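UDP-N-acetylglucosamine 4-epimerase (Bacillus cereus, PDB 3M2P) probably interconverts UDP-N-acetylglucosamine and UDP-N-acetylgalactosamine by inverting the sugar at C4, as a member of the NAD(P)-dependent epimerase/dehydratase family. Local coordinates at residues S114-L119 against G259-Y264; L158-L163 against A206-Y211; H162-N167 against R197-A202. All blocks are in the same frame, centred on the assembly; numbering follows the deposited sequence.

Overall arrangement
Contacts 2 and 3 lie near the centre of the folded chain, their centres about 10 Å apart, and both use strand 154-164 of the main sheet. Contact 2 sets that strand against helix 202-212; contact 3 pairs its end with strand 197-201, which leads directly into the same helix. Contact 1 lies at the surface, its centre about 20 Å from contact 2 and about 18 Å from contact 3. Along the chain its two loops, 114-119 and 259-264, enclose both others. Ser263 OG probably bonds to His162 NE2, in a residue shared by contacts 2 and 3, and Ser263 O to Glu198 N. The Rossmann-type sheet is thus tied to a late loop.

Contact 1 (S114-L119 against G259-Y264); sequences SDETSL and GIHSSY
Glu116 reaches across from 114-119 to His261 and Ser262, and Leu119 to Ser262 and Tyr264, so a polar and an apolar contact meet at Ser262. With CD anti to CA (chi2 175°), the Glu116 chain extends toward the other loop, where Glu116 OE2 accepts a nearly straight hydrogen bond of 2.8 Å from Ser262 N. The donor stands above the carboxylate plane, 51° out of it. The other carboxylate oxygen, Glu116 OE1, lies at the edge of the His261 ring on its CD2 side, with carboxylate and imidazole planes almost perpendicular.

Leu119 crosses Tyr264 at about a right angle. Its CD2 methyl sits over the centre of one ring face, 3.7 Å from the Tyr264 centroid, a CH-pi contact, while Leu119 CB lies 3.5 Å from Tyr264 OH. The other methyl, Leu119 CD1, packs on Ser262 CB at 3.5 Å. A water adds a bridge, giving a proton to Ser114 O and, weakly, to Ser262 O.

Ser262 OG bonds to Lys196 N, just before strand 197-201, and Ser263 forms backbone hydrogen bonds with Lys196 and Glu198. The loop leading to helix 268-273 therefore lies between that strand and the 3-10 turn 116-118, which belongs to the connection from strand 103-109 to helix 132-150.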
loop_
_atom_site.group_PDB
_atom_site.type_symbol
_atom_site.label_atom_id
_atom_site.label_comp_id
_atom_site.label_asym_id
_atom_site.label_seq_id
_atom_site.Cartn_x
_atom_site.Cartn_y
_atom_site.Cartn_z
ATOM N N SER A 114 -7.949 4.582 7.508
ATOM C CA SER A 114 -8.134 3.985 8.833
ATOM C C SER A 114 -8.235 5.029 9.940
ATOM O O SER A 114 -9.002 4.860 10.892
ATOM C CB SER A 114 -6.999 3.005 9.148
ATOM N N ASP A 115 -7.459 6.104 9.801
ATOM C CA ASP A 115 -7.325 7.123 10.840
ATOM C C ASP A 115 -8.648 7.797 11.148
ATOM O O ASP A 115 -9.100 8.627 10.374
ATOM C CB ASP A 115 -6.303 8.176 10.409
ATOM C CG ASP A 115 -5.838 9.053 11.560
ATOM O OD1 ASP A 115 -6.504 9.059 12.618
ATOM O OD2 ASP A 115 -4.805 9.742 11.405
ATOM N N GLU A 116 -9.251 7.454 12.285
ATOM C CA GLU A 116 -10.572 7.977 12.638
ATOM C C GLU A 116 -10.543 9.470 12.966
ATOM O O GLU A 116 -11.554 10.170 12.867
ATOM C CB GLU A 116 -11.201 7.173 13.774
ATOM C CG GLU A 116 -11.977 5.953 13.286
ATOM C CD GLU A 116 -12.512 5.078 14.420
ATOM O OE1 GLU A 116 -11.688 4.541 15.202
ATOM O OE2 GLU A 116 -13.756 4.919 14.517
ATOM N N THR A 117 -9.362 9.942 13.338
ATOM C CA THR A 117 -9.120 11.342 13.642
ATOM C C THR A 117 -9.435 12.214 12.439
ATOM O O THR A 117 -9.605 13.430 12.557
ATOM C CB THR A 117 -7.637 11.511 14.025
ATOM O OG1 THR A 117 -7.478 11.224 15.420
ATOM C CG2 THR A 117 -7.098 12.917 13.704
ATOM N N SER A 118 -9.552 11.574 11.285
ATOM C CA SER A 118 -9.394 12.253 10.013
ATOM C C SER A 118 -10.683 12.263 9.208
ATOM O O SER A 118 -10.759 12.850 8.136
ATOM C CB SER A 118 -8.308 11.531 9.226
ATOM O OG SER A 118 -7.353 12.447 8.749
ATOM N N LEU A 119 -11.691 11.582 9.723
ATOM C CA LEU A 119 -12.984 11.513 9.058
ATOM C C LEU A 119 -13.589 12.906 8.855
ATOM O O LEU A 119 -13.439 13.790 9.708
ATOM C CB LEU A 119 -13.929 10.623 9.877
ATOM C CG LEU A 119 -13.543 9.145 9.953
ATOM C CD1 LEU A 119 -13.987 8.538 11.254
ATOM C CD2 LEU A 119 -14.125 8.376 8.765
ATOM N N GLY A 259 -15.577 -3.324 18.689
ATOM C CA GLY A 259 -14.931 -4.114 17.661
ATOM C C GLY A 259 -15.093 -3.460 16.299
ATOM O O GLY A 259 -14.684 -4.010 15.270
ATOM N N ILE A 260 -15.685 -2.270 16.292
ATOM C CA ILE A 260 -16.061 -1.621 15.045
ATOM C C ILE A 260 -15.527 -0.207 14.976
ATOM O O ILE A 260 -15.599 0.534 15.952
ATOM C CB ILE A 260 -17.582 -1.591 14.889
ATOM C CG1 ILE A 260 -18.156 -2.973 15.209
ATOM C CG2 ILE A 260 -17.968 -1.160 13.489
ATOM C CD1 ILE A 260 -19.376 -3.340 14.388
ATOM N N HIS A 261 -14.984 0.165 13.820
ATOM C CA HIS A 261 -14.479 1.524 13.630
ATOM C C HIS A 261 -15.249 2.275 12.538
ATOM O O HIS A 261 -15.896 1.658 11.687
ATOM C CB HIS A 261 -12.968 1.506 13.354
ATOM C CG HIS A 261 -12.160 0.957 14.493
ATOM N ND1 HIS A 261 -11.721 -0.350 14.535
ATOM C CD2 HIS A 261 -11.735 1.531 15.645
ATOM C CE1 HIS A 261 -11.051 -0.556 15.656
ATOM N NE2 HIS A 261 -11.042 0.571 16.346
ATOM N N SER A 262 -15.200 3.603 12.572
ATOM C CA SER A 262 -15.880 4.406 11.557
ATOM C C SER A 262 -15.134 4.436 10.227
ATOM O O SER A 262 -13.913 4.545 10.195
ATOM C CB SER A 262 -16.090 5.837 12.052
ATOM O OG SER A 262 -17.236 5.918 12.871
ATOM N N SER A 263 -15.871 4.339 9.127
ATOM C CA SER A 263 -15.272 4.563 7.812
ATOM C C SER A 263 -16.248 5.165 6.808
ATOM O O SER A 263 -17.241 4.554 6.434
ATOM C CB SER A 263 -14.609 3.290 7.259
ATOM O OG SER A 263 -15.505 2.195 7.205
ATOM N N TYR A 264 -15.955 6.388 6.389
ATOM C CA TYR A 264 -16.726 7.040 5.345
ATOM C C TYR A 264 -15.861 8.059 4.646
ATOM O O TYR A 264 -14.816 8.442 5.162
ATOM C CB TYR A 264 -17.989 7.700 5.900
ATOM C CG TYR A 264 -17.800 8.560 7.139
ATOM C CD1 TYR A 264 -17.979 8.022 8.408
ATOM C CD2 TYR A 264 -17.475 9.910 7.039
ATOM C CE1 TYR A 264 -17.824 8.790 9.540
ATOM C CE2 TYR A 264 -17.312 10.689 8.172
ATOM C CZ TYR A 264 -17.499 10.124 9.424
ATOM O OH TYR A 264 -17.363 10.874 10.572
HETATM O O HOH W 1 -11.005 2.876 10.409
#

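Contact 2 (L158-L163 against A206-Y211); sequences LRFAHL and AKSVIY
Apolar packing of Leu158 and Phe160 on Val209 joins strand 154-164 to helix 202-212. One methyl, Val209 CG2, serves both partners: it lies 4.1 Å from Leu158 CD1 and 4.2 Å from Phe160 CZ, and the valine crosses each of these side chains at about a right angle. Val209 CG1 is anti to the backbone N (chi1 162°), which places CG2 on the flank that the two strand residues approach. Phe160 presents the rim of its ring to the helix, since Val209 CG2 is near the ring plane. Over one ring face, 3.9 Å above the plane and offset toward the rim, lies Leu158 CB, so the two strand side chains pack on each other as well as on the helix.

Strand 158-160 and helix 206-211 run nearly antiparallel, at 169°, with their axes 10.6 Å apart at closest approach. This is the helix-on-sheet layer of a Rossmann-type fold: helix 202-212 is the crossover of a beta-alpha-beta unit whose strands, 197-201 and 220-224, both run parallel to strand 154-164.

The polar element is the Ser208 hydroxyl. Ser208 OG is in the plane of the Phe160 ring at its edge, 3.6 Å from Phe160 CE1. Its hydrogen bond is to Ala205 O, three residues back in the same helix, so this buried hydroxyl is satisfied while it adjoins the aromatic rim. The side chain of Phe160 comes within about 4 Å of that of Leu14, a residue that contacts UDP in this protein, although this chain carries no UDP.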
loop_
_atom_site.group_PDB
_atom_site.type_symbol
_atom_site.label_atom_id
_atom_site.label_comp_id
_atom_site.label_asym_id
_atom_site.label_seq_id
_atom_site.Cartn_x
_atom_site.Cartn_y
_atom_site.Cartn_z
ATOM N N LEU A 158 -10.522 3.796 -8.357
ATOM C CA LEU A 158 -11.763 4.107 -7.661
ATOM C C LEU A 158 -11.787 3.495 -6.268
ATOM O O LEU A 158 -11.989 2.294 -6.125
ATOM C CB LEU A 158 -12.952 3.558 -8.451
ATOM C CG LEU A 158 -13.141 4.039 -9.885
ATOM C CD1 LEU A 158 -14.395 3.437 -10.486
ATOM C CD2 LEU A 158 -13.200 5.546 -9.904
ATOM N N ARG A 159 -11.590 4.305 -5.238
ATOM C CA ARG A 159 -11.709 3.800 -3.870
ATOM C C ARG A 159 -13.174 3.650 -3.422
ATOM O O ARG A 159 -13.730 4.547 -2.794
ATOM C CB ARG A 159 -10.922 4.681 -2.900
ATOM C CG ARG A 159 -9.445 4.648 -3.160
ATOM C CD ARG A 159 -8.692 5.616 -2.296
ATOM N NE ARG A 159 -7.251 5.423 -2.433
ATOM C CZ ARG A 159 -6.339 6.342 -2.125
ATOM N NH1 ARG A 159 -6.714 7.534 -1.668
ATOM N NH2 ARG A 159 -5.046 6.075 -2.267
ATOM N N PHE A 160 -13.782 2.507 -3.750
ATOM C CA PHE A 160 -15.163 2.199 -3.369
ATOM C C PHE A 160 -15.387 2.154 -1.866
ATOM O O PHE A 160 -14.547 1.657 -1.122
ATOM C CB PHE A 160 -15.602 0.855 -3.956
ATOM C CG PHE A 160 -15.677 0.844 -5.447
ATOM C CD1 PHE A 160 -16.549 1.686 -6.114
ATOM C CD2 PHE A 160 -14.877 -0.007 -6.182
ATOM C CE1 PHE A 160 -16.614 1.687 -7.472
ATOM C CE2 PHE A 160 -14.939 -0.014 -7.545
ATOM C CZ PHE A 160 -15.803 0.839 -8.193
ATOM N N ALA A 161 -16.532 2.672 -1.431
ATOM C CA ALA A 161 -16.977 2.502 -0.052
ATOM C C ALA A 161 -17.463 1.067 0.083
ATOM O O ALA A 161 -17.327 0.285 -0.848
ATOM C CB ALA A 161 -18.088 3.494 0.295
ATOM N N HIS A 162 -18.019 0.708 1.226
ATOM C CA HIS A 162 -18.403 -0.676 1.444
ATOM C C HIS A 162 -19.536 -1.096 0.524
ATOM O O HIS A 162 -20.619 -0.537 0.568
ATOM C CB HIS A 162 -18.744 -0.913 2.916
ATOM C CG HIS A 162 -17.647 -0.500 3.842
ATOM N ND1 HIS A 162 -16.479 -1.216 3.970
ATOM C CD2 HIS A 162 -17.518 0.579 4.652
ATOM C CE1 HIS A 162 -15.684 -0.609 4.833
ATOM N NE2 HIS A 162 -16.288 0.486 5.257
ATOM N N LEU A 163 -19.280 -2.086 -0.318
ATOM C CA LEU A 163 -20.282 -2.488 -1.288
ATOM C C LEU A 163 -21.350 -3.392 -0.664
ATOM O O LEU A 163 -21.036 -4.288 0.125
ATOM C CB LEU A 163 -19.639 -3.166 -2.513
ATOM C CG LEU A 163 -18.564 -2.396 -3.294
ATOM C CD1 LEU A 163 -17.379 -2.142 -2.373
ATOM C CD2 LEU A 163 -18.082 -3.136 -4.550
ATOM N N ALA A 206 -21.288 0.372 -10.116
ATOM C CA ALA A 206 -21.237 0.104 -11.542
ATOM C C ALA A 206 -21.505 1.397 -12.300
ATOM O O ALA A 206 -21.006 1.580 -13.408
ATOM C CB ALA A 206 -22.235 -0.957 -11.920
ATOM N N LYS A 207 -22.283 2.298 -11.697
ATOM C CA LYS A 207 -22.560 3.593 -12.320
ATOM C C LYS A 207 -21.295 4.431 -12.415
ATOM O O LYS A 207 -20.988 4.984 -13.471
ATOM C CB LYS A 207 -23.651 4.369 -11.573
ATOM C CG LYS A 207 -23.948 5.762 -12.157
ATOM C CD LYS A 207 -25.184 6.366 -11.511
ATOM C CE LYS A 207 -25.603 7.686 -12.136
ATOM N NZ LYS A 207 -25.095 8.880 -11.409
ATOM N N SER A 208 -20.561 4.515 -11.309
ATOM C CA SER A 208 -19.331 5.291 -11.270
ATOM C C SER A 208 -18.271 4.724 -12.229
ATOM O O SER A 208 -17.445 5.465 -12.761
ATOM C CB SER A 208 -18.790 5.372 -9.840
ATOM O OG SER A 208 -18.427 4.088 -9.361
ATOM N N VAL A 209 -18.294 3.412 -12.450
ATOM C CA VAL A 209 -17.404 2.814 -13.443
ATOM C C VAL A 209 -17.727 3.394 -14.824
ATOM O O VAL A 209 -16.838 3.812 -15.566
ATOM C CB VAL A 209 -17.492 1.262 -13.463
ATOM C CG1 VAL A 209 -16.924 0.716 -14.747
ATOM C CG2 VAL A 209 -16.757 0.667 -12.279
ATOM N N ILE A 210 -19.010 3.432 -15.151
ATOM C CA ILE A 210 -19.457 3.983 -16.412
ATOM C C ILE A 210 -18.992 5.443 -16.596
ATOM O O ILE A 210 -18.455 5.800 -17.646
ATOM C CB ILE A 210 -21.003 3.851 -16.548
ATOM C CG1 ILE A 210 -21.415 2.377 -16.523
ATOM C CG2 ILE A 210 -21.518 4.526 -17.821
ATOM C CD1 ILE A 210 -20.810 1.551 -17.639
ATOM N N TYR A 211 -19.186 6.279 -15.576
ATOM C CA TYR A 211 -18.871 7.705 -15.680
ATOM C C TYR A 211 -17.384 7.991 -15.722
ATOM O O TYR A 211 -16.960 8.995 -16.291
ATOM C CB TYR A 211 -19.499 8.485 -14.531
ATOM C CG TYR A 211 -20.944 8.786 -14.763
ATOM C CD1 TYR A 211 -21.834 7.764 -15.066
ATOM C CD2 TYR A 211 -21.430 10.085 -14.690
ATOM C CE1 TYR A 211 -23.179 8.019 -15.280
ATOM C CE2 TYR A 211 -22.781 10.356 -14.907
ATOM C CZ TYR A 211 -23.649 9.313 -15.203
ATOM O OH TYR A 211 -24.986 9.543 -15.425
#

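Contact 3 (H162-N167 against R197-A202); sequences HLYGFN and REFLYA
His162 O is approached by two donors of strand 197-201: Leu200 N makes a hydrogen bond of 2.8 Å to it, and Phe199 CA adds a C-H...O contact at 3.3 Å. Leu200 O is approached likewise, by a weak bond from Tyr164 N and by Leu163 CA. His162 N to Glu198 O, at 3.0 Å, and Ala202 N to Tyr164 O, at 2.9 Å, complete a parallel ladder of the Rossmann-type sheet, its strand axes turned 45° against each other. The last bond holds the first residue of helix 202-212. Leu163 packs beside Leu14, a UDP-contacting residue.

On the sheet face carrying His162, Tyr164, Phe199 and Tyr201, the Tyr164 side chain leans over the neighbouring strand. Its CG lies between the backbone N and carbonyl carbon (chi1 65°), which brings Tyr201 CA over one ring face, 3.9 Å from the Tyr164 centroid, and sets the ring edge beside Phe199. The two tyrosine rings are near parallel, 13° apart, but barely overlap; helix 282-293 packs against both, and its Glu288 bonds Tyr201 OH.

Backbone bonds thus fix the parallel register, while the aromatic side chains supply apolar packing.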
loop_
_atom_site.group_PDB
_atom_site.type_symbol
_atom_site.label_atom_id
_atom_site.label_comp_id
_atom_site.label_asym_id
_atom_site.label_seq_id
_atom_site.Cartn_x
_atom_site.Cartn_y
_atom_site.Cartn_z
ATOM N N HIS A 162 -18.019 0.708 1.226
ATOM C CA HIS A 162 -18.403 -0.676 1.444
ATOM C C HIS A 162 -19.536 -1.096 0.524
ATOM O O HIS A 162 -20.619 -0.537 0.568
ATOM C CB HIS A 162 -18.744 -0.913 2.916
ATOM C CG HIS A 162 -17.647 -0.500 3.842
ATOM N ND1 HIS A 162 -16.479 -1.216 3.970
ATOM C CD2 HIS A 162 -17.518 0.579 4.652
ATOM C CE1 HIS A 162 -15.684 -0.609 4.833
ATOM N NE2 HIS A 162 -16.288 0.486 5.257
ATOM N N LEU A 163 -19.280 -2.086 -0.318
ATOM C CA LEU A 163 -20.282 -2.488 -1.288
ATOM C C LEU A 163 -21.350 -3.392 -0.664
ATOM O O LEU A 163 -21.036 -4.288 0.125
ATOM C CB LEU A 163 -19.639 -3.166 -2.513
ATOM C CG LEU A 163 -18.564 -2.396 -3.294
ATOM C CD1 LEU A 163 -17.379 -2.142 -2.373
ATOM C CD2 LEU A 163 -18.082 -3.136 -4.550
ATOM N N TYR A 164 -22.608 -3.140 -1.016
ATOM C CA TYR A 164 -23.678 -4.084 -0.729
ATOM C C TYR A 164 -24.548 -4.249 -1.961
ATOM O O TYR A 164 -24.611 -3.354 -2.805
ATOM C CB TYR A 164 -24.519 -3.629 0.460
ATOM C CG TYR A 164 -25.274 -2.348 0.229
ATOM C CD1 TYR A 164 -24.719 -1.125 0.572
ATOM C CD2 TYR A 164 -26.540 -2.362 -0.326
ATOM C CE1 TYR A 164 -25.400 0.044 0.359
ATOM C CE2 TYR A 164 -27.234 -1.189 -0.545
ATOM C CZ TYR A 164 -26.661 0.007 -0.198
ATOM O OH TYR A 164 -27.350 1.181 -0.397
ATOM N N GLY A 165 -25.215 -5.393 -2.069
ATOM C CA GLY A 165 -26.072 -5.655 -3.215
ATOM C C GLY A 165 -27.137 -6.724 -3.017
ATOM O O GLY A 165 -27.525 -7.046 -1.893
ATOM N N PHE A 166 -27.609 -7.285 -4.122
ATOM C CA PHE A 166 -28.669 -8.278 -4.072
ATOM C C PHE A 166 -28.150 -9.681 -4.366
ATOM O O PHE A 166 -27.741 -9.980 -5.487
ATOM C CB PHE A 166 -29.796 -7.899 -5.036
ATOM C CG PHE A 166 -30.530 -9.075 -5.609
ATOM C CD1 PHE A 166 -31.415 -9.802 -4.833
ATOM C CD2 PHE A 166 -30.340 -9.447 -6.929
ATOM C CE1 PHE A 166 -32.092 -10.888 -5.366
ATOM C CE2 PHE A 166 -31.020 -10.529 -7.469
ATOM C CZ PHE A 166 -31.892 -11.250 -6.689
ATOM N N ASN A 167 -28.157 -10.521 -3.336
ATOM C CA ASN A 167 -27.794 -11.924 -3.460
ATOM C C ASN A 167 -26.280 -12.175 -3.381
ATOM O O ASN A 167 -25.625 -12.305 -4.403
ATOM C CB ASN A 167 -28.400 -12.509 -4.739
ATOM C CG ASN A 167 -28.348 -14.025 -4.777
ATOM O OD1 ASN A 167 -27.806 -14.612 -5.719
ATOM N ND2 ASN A 167 -28.907 -14.669 -3.751
ATOM N N ARG A 197 -20.333 3.708 9.171
ATOM C CA ARG A 197 -19.684 3.057 8.033
ATOM C C ARG A 197 -20.426 3.373 6.739
ATOM O O ARG A 197 -21.647 3.331 6.705
ATOM C CB ARG A 197 -19.624 1.539 8.249
ATOM C CG ARG A 197 -18.645 1.090 9.340
ATOM C CD ARG A 197 -18.393 -0.411 9.272
ATOM N NE ARG A 197 -19.355 -1.173 10.064
ATOM C CZ ARG A 197 -19.580 -2.482 9.931
ATOM N NH1 ARG A 197 -18.938 -3.190 9.017
ATOM N NH2 ARG A 197 -20.471 -3.087 10.706
ATOM N N GLU A 198 -19.692 3.691 5.673
ATOM C CA GLU A 198 -20.325 4.122 4.426
ATOM C C GLU A 198 -20.641 2.943 3.515
ATOM O O GLU A 198 -19.773 2.127 3.235
ATOM C CB GLU A 198 -19.431 5.121 3.712
ATOM C CG GLU A 198 -20.083 5.880 2.570
ATOM C CD GLU A 198 -19.164 6.972 2.049
ATOM O OE1 GLU A 198 -18.053 7.100 2.615
ATOM O OE2 GLU A 198 -19.537 7.696 1.089
ATOM N N PHE A 199 -21.892 2.855 3.067
ATOM C CA PHE A 199 -22.347 1.739 2.237
ATOM C C PHE A 199 -22.781 2.168 0.834
ATOM O O PHE A 199 -23.756 2.900 0.674
ATOM C CB PHE A 199 -23.500 1.021 2.918
ATOM C CG PHE A 199 -23.115 0.332 4.184
ATOM C CD1 PHE A 199 -23.152 1.007 5.394
ATOM C CD2 PHE A 199 -22.736 -1.002 4.172
ATOM C CE1 PHE A 199 -22.812 0.371 6.562
ATOM C CE2 PHE A 199 -22.391 -1.645 5.345
ATOM C CZ PHE A 199 -22.423 -0.952 6.537
ATOM N N LEU A 200 -22.061 1.691 -0.177
ATOM C CA LEU A 200 -22.333 2.057 -1.560
ATOM C C LEU A 200 -23.009 0.922 -2.294
ATOM O O LEU A 200 -22.448 -0.156 -2.416
ATOM C CB LEU A 200 -21.033 2.417 -2.276
ATOM C CG LEU A 200 -21.110 2.583 -3.791
ATOM C CD1 LEU A 200 -21.879 3.838 -4.143
ATOM C CD2 LEU A 200 -19.720 2.634 -4.379
ATOM N N TYR A 201 -24.215 1.170 -2.786
ATOM C CA TYR A 201 -24.970 0.164 -3.518
ATOM C C TYR A 201 -24.182 -0.260 -4.753
ATOM O O TYR A 201 -23.615 0.578 -5.447
ATOM C CB TYR A 201 -26.340 0.735 -3.891
ATOM C CG TYR A 201 -27.323 -0.229 -4.528
ATOM C CD1 TYR A 201 -27.220 -1.597 -4.346
ATOM C CD2 TYR A 201 -28.388 0.249 -5.285
ATOM C CE1 TYR A 201 -28.131 -2.458 -4.928
ATOM C CE2 TYR A 201 -29.310 -0.603 -5.865
ATOM C CZ TYR A 201 -29.177 -1.954 -5.688
ATOM O OH TYR A 201 -30.091 -2.796 -6.287
ATOM N N ALA A 202 -24.128 -1.565 -5.007
ATOM C CA ALA A 202 -23.403 -2.094 -6.152
ATOM C C ALA A 202 -23.831 -1.422 -7.456
ATOM O O ALA A 202 -23.001 -1.154 -8.316
ATOM C CB ALA A 202 -23.586 -3.600 -6.249
#